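Local atomic coordinates of Ent-copalyl diphosphate synthase (Streptomyces platensis, PDB entry 5BP8), a protein that belongs to the largely helical terpene cyclase proteins and carries a region related to the C-terminal domain of squalene-hopene cyclases. Residues A[396-404]-A[491-499]. Residues are numbered along the deposited sequence; the frame is centred on the assembly and turned at random.
With SO4 (sulfate ion), chain B.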
loop_
_atom_site.group_PDB
_atom_site.type_symbol
_atom_site.label_atom_id
_atom_site.label_comp_id
_atom_site.label_asym_id
_atom_site.label_seq_id
_atom_site.Cartn_x
_atom_site.Cartn_y
_atom_site.Cartn_z
ATOM N N ASP A 396 12.465 0.910 -3.247
ATOM C CA ASP A 396 11.834 1.808 -2.295
ATOM C C ASP A 396 11.124 1.008 -1.221
ATOM O O ASP A 396 10.590 -0.066 -1.491
ATOM C CB ASP A 396 10.812 2.710 -2.968
ATOM C CG ASP A 396 10.166 3.684 -1.996
ATOM O OD1 ASP A 396 10.909 4.485 -1.402
ATOM O OD2 ASP A 396 8.914 3.673 -1.839
ATOM N N LYS A 397 11.108 1.563 -0.021
ATOM C CA LYS A 397 10.497 0.908 1.121
ATOM C C LYS A 397 8.992 0.735 1.037
ATOM O O LYS A 397 8.452 -0.077 1.766
ATOM C CB LYS A 397 10.847 1.659 2.426
ATOM C CG LYS A 397 10.126 2.973 2.620
ATOM C CD LYS A 397 10.670 3.741 3.830
ATOM C CE LYS A 397 10.308 3.070 5.143
ATOM N NZ LYS A 397 10.671 3.932 6.301
ATOM N N TRP A 398 8.279 1.556 0.259
ATOM C CA TRP A 398 6.812 1.532 0.271
ATOM C C TRP A 398 6.190 0.560 -0.741
ATOM O O TRP A 398 4.987 0.431 -0.767
ATOM C CB TRP A 398 6.226 2.933 0.009
ATOM C CG TRP A 398 6.664 3.954 1.042
ATOM C CD1 TRP A 398 7.297 5.142 0.802
ATOM C CD2 TRP A 398 6.529 3.852 2.477
ATOM N NE1 TRP A 398 7.541 5.799 2.002
ATOM C CE2 TRP A 398 7.093 5.023 3.038
ATOM C CE3 TRP A 398 5.984 2.891 3.338
ATOM C CZ2 TRP A 398 7.145 5.244 4.424
ATOM C CZ3 TRP A 398 6.036 3.114 4.722
ATOM C CH2 TRP A 398 6.602 4.286 5.245
ATOM N N HIS A 399 6.996 -0.081 -1.573
ATOM C CA HIS A 399 6.475 -0.804 -2.717
ATOM C C HIS A 399 7.358 -2.011 -2.971
ATOM O O HIS A 399 8.590 -1.939 -2.919
ATOM C CB HIS A 399 6.413 0.154 -3.891
ATOM C CG HIS A 399 5.452 -0.218 -4.974
ATOM N ND1 HIS A 399 5.654 -1.275 -5.831
ATOM C CD2 HIS A 399 4.312 0.375 -5.382
ATOM C CE1 HIS A 399 4.679 -1.324 -6.710
ATOM N NE2 HIS A 399 3.855 -0.322 -6.467
ATOM N N ALA A 400 6.718 -3.137 -3.281
ATOM C CA ALA A 400 7.414 -4.384 -3.604
ATOM C C ALA A 400 8.171 -4.404 -4.934
ATOM O O ALA A 400 9.017 -5.257 -5.123
ATOM C CB ALA A 400 6.394 -5.532 -3.604
ATOM N N SER A 401 7.835 -3.509 -5.865
ATOM C CA SER A 401 8.366 -3.534 -7.215
ATOM C C SER A 401 9.518 -2.531 -7.459
ATOM O O SER A 401 9.384 -1.334 -7.154
ATOM C CB SER A 401 7.252 -3.201 -8.207
ATOM O OG SER A 401 7.760 -3.237 -9.514
ATOM N N PRO A 402 10.617 -2.998 -8.054
ATOM C CA PRO A 402 11.634 -2.034 -8.477
ATOM C C PRO A 402 11.156 -1.146 -9.622
ATOM O O PRO A 402 11.789 -0.090 -9.908
ATOM C CB PRO A 402 12.779 -2.914 -8.914
ATOM C CG PRO A 402 12.160 -4.178 -9.363
ATOM C CD PRO A 402 10.929 -4.367 -8.524
ATOM N N TYR A 403 10.075 -1.550 -10.294
ATOM C CA TYR A 403 9.535 -0.753 -11.401
ATOM C C TYR A 403 8.913 0.536 -10.887
ATOM O O TYR A 403 9.058 1.585 -11.532
ATOM C CB TYR A 403 8.595 -1.590 -12.279
ATOM C CG TYR A 403 9.374 -2.770 -12.812
ATOM C CD1 TYR A 403 10.352 -2.605 -13.814
ATOM C CD2 TYR A 403 9.219 -4.034 -12.260
ATOM C CE1 TYR A 403 11.106 -3.682 -14.255
ATOM C CE2 TYR A 403 9.965 -5.107 -12.704
ATOM C CZ TYR A 403 10.909 -4.931 -13.691
ATOM O OH TYR A 403 11.645 -6.029 -14.091
ATOM N N TYR A 404 8.254 0.476 -9.728
ATOM C CA TYR A 404 7.743 1.701 -9.081
ATOM C C TYR A 404 8.889 2.633 -8.703
ATOM O O TYR A 404 8.888 3.831 -9.086
ATOM C CB TYR A 404 6.940 1.386 -7.819
ATOM C CG TYR A 404 6.419 2.614 -7.108
ATOM C CD1 TYR A 404 5.456 3.397 -7.696
ATOM C CD2 TYR A 404 6.892 2.982 -5.853
ATOM C CE1 TYR A 404 4.957 4.520 -7.058
ATOM C CE2 TYR A 404 6.400 4.122 -5.199
ATOM C CZ TYR A 404 5.447 4.892 -5.823
ATOM O OH TYR A 404 4.875 6.007 -5.261
ATOM N N TYR A 491 -5.939 -6.677 -10.529
ATOM C CA TYR A 491 -4.626 -6.032 -10.404
ATOM C C TYR A 491 -3.964 -6.537 -9.120
ATOM O O TYR A 491 -4.577 -6.470 -8.056
ATOM C CB TYR A 491 -4.774 -4.518 -10.279
ATOM C CG TYR A 491 -5.164 -3.741 -11.513
ATOM C CD1 TYR A 491 -5.048 -4.260 -12.798
ATOM C CD2 TYR A 491 -5.598 -2.424 -11.379
ATOM C CE1 TYR A 491 -5.377 -3.494 -13.914
ATOM C CE2 TYR A 491 -5.931 -1.658 -12.478
ATOM C CZ TYR A 491 -5.803 -2.184 -13.737
ATOM O OH TYR A 491 -6.123 -1.397 -14.786
ATOM N N PRO A 492 -2.755 -7.086 -9.198
ATOM C CA PRO A 492 -2.123 -7.589 -7.956
ATOM C C PRO A 492 -1.733 -6.472 -6.998
ATOM O O PRO A 492 -1.351 -5.392 -7.448
ATOM C CB PRO A 492 -0.864 -8.275 -8.459
ATOM C CG PRO A 492 -1.094 -8.521 -9.900
ATOM C CD PRO A 492 -1.950 -7.410 -10.378
ATOM N N GLY A 493 -1.827 -6.727 -5.701
ATOM C CA GLY A 493 -1.356 -5.793 -4.700
ATOM C C GLY A 493 0.162 -5.802 -4.616
ATOM O O GLY A 493 0.775 -6.855 -4.469
ATOM N N LEU A 494 0.766 -4.623 -4.738
ATOM C CA LEU A 494 2.212 -4.471 -4.673
ATOM C C LEU A 494 2.669 -3.396 -3.668
ATOM O O LEU A 494 3.855 -3.284 -3.383
ATOM C CB LEU A 494 2.749 -4.132 -6.058
ATOM C CG LEU A 494 2.495 -5.143 -7.188
ATOM C CD1 LEU A 494 3.037 -4.589 -8.480
ATOM C CD2 LEU A 494 3.181 -6.453 -6.866
ATOM N N TRP A 495 1.741 -2.594 -3.175
ATOM C CA TRP A 495 2.062 -1.547 -2.213
ATOM C C TRP A 495 2.139 -2.093 -0.816
ATOM O O TRP A 495 1.231 -2.817 -0.385
ATOM C CB TRP A 495 1.029 -0.429 -2.278
ATOM C CG TRP A 495 1.018 0.279 -3.589
ATOM C CD1 TRP A 495 0.597 -0.205 -4.779
ATOM C CD2 TRP A 495 1.445 1.626 -3.832
ATOM N NE1 TRP A 495 0.741 0.733 -5.748
ATOM C CE2 TRP A 495 1.250 1.876 -5.197
ATOM C CE3 TRP A 495 1.972 2.632 -3.022
ATOM C CZ2 TRP A 495 1.597 3.098 -5.798
ATOM C CZ3 TRP A 495 2.324 3.862 -3.622
ATOM C CH2 TRP A 495 2.116 4.074 -4.991
ATOM N N HIS A 496 3.193 -1.752 -0.085
ATOM C CA HIS A 496 3.355 -2.288 1.275
ATOM C C HIS A 496 2.336 -1.750 2.272
ATOM O O HIS A 496 2.192 -0.529 2.443
ATOM C CB HIS A 496 4.751 -2.022 1.829
ATOM C CG HIS A 496 5.818 -2.864 1.209
ATOM N ND1 HIS A 496 7.152 -2.694 1.498
ATOM C CD2 HIS A 496 5.758 -3.858 0.294
ATOM C CE1 HIS A 496 7.871 -3.555 0.789
ATOM N NE2 HIS A 496 7.047 -4.288 0.068
ATOM N N ASP A 497 1.619 -2.657 2.941
ATOM C CA ASP A 497 0.945 -2.278 4.187
ATOM C C ASP A 497 1.037 -3.460 5.159
ATOM O O ASP A 497 2.136 -3.853 5.541
ATOM C CB ASP A 497 -0.475 -1.725 3.948
ATOM C CG ASP A 497 -1.118 -1.240 5.231
ATOM O OD1 ASP A 497 -0.384 -0.693 6.085
ATOM O OD2 ASP A 497 -2.308 -1.499 5.468
ATOM N N LYS A 498 -0.075 -4.043 5.580
ATOM C CA LYS A 498 -0.001 -5.208 6.420
ATOM C C LYS A 498 0.524 -6.371 5.592
ATOM O O LYS A 498 1.496 -7.026 5.973
ATOM C CB LYS A 498 -1.414 -5.552 6.986
ATOM C CG LYS A 498 -1.979 -4.514 7.950
ATOM C CD LYS A 498 -1.302 -4.554 9.303
ATOM C CE LYS A 498 -1.699 -3.358 10.158
ATOM N NZ LYS A 498 -3.144 -3.398 10.485
ATOM N N ASP A 499 -0.165 -6.655 4.493
ATOM C CA ASP A 499 0.367 -7.506 3.427
ATOM C C ASP A 499 0.719 -6.516 2.310
ATOM O O ASP A 499 1.440 -5.541 2.585
ATOM C CB ASP A 499 -0.480 -8.762 3.024
ATOM C CG ASP A 499 -2.018 -8.519 2.785
ATOM O OD1 ASP A 499 -2.481 -7.376 2.571
ATOM O OD2 ASP A 499 -2.780 -9.561 2.786
HETATM S S SO4 B . 10.947 2.271 9.441
HETATM O O1 SO4 B . 12.040 2.566 8.479
HETATM O O2 SO4 B . 11.421 2.724 10.793
HETATM O O3 SO4 B . 9.694 2.870 9.067
HETATM O O4 SO4 B . 10.801 0.806 9.499
HETATM O O HOH W 1 3.143 1.543 1.158
#
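H399 turns an edge of its imidazole to the face of the W495 indole. H399 CD2 sits over the centre of the indole, 3.4 Å from W495 CE2, and the planes meet at 66°. CG of H399 is anti to the backbone N (chi1 -158°), which carries the ring back toward 491-499. S401 N donates to H399 ND1 in the ring plane. The two faces of the imidazole are covered by Y404 CB and L494 O. Y404 comes at the far end of the indole, its OH 3.4 Å from W495 CH2. The three rings form a buried aromatic cluster. E450 is the main polar partner of both H399 and W495.

The backbones join by a single beta bridge, H399 with W495, within a squalene-hopene cyclase-like, mostly helical domain. A400 N donates to L494 O at 2.9 Å, nearly straight. H496 N donates to W398 O. L494 and W495 form a classic beta bulge opposite Y501.

The H496 ring is buried, with H399 C over one face. H496 ND1 makes a weak bond to K397 O (130°), while its NE2 bonds Y70. One water links W398 O and H496 O. K397 and W398, both partly exposed, form the solvent side. The K397 chain crosses the W398 ring, CG over its centre. K397 NZ hydrogen-bonds O1 (2.9 Å) and O3 of a sulfate ion, probably from the crystallisation liquor, and also T346 O.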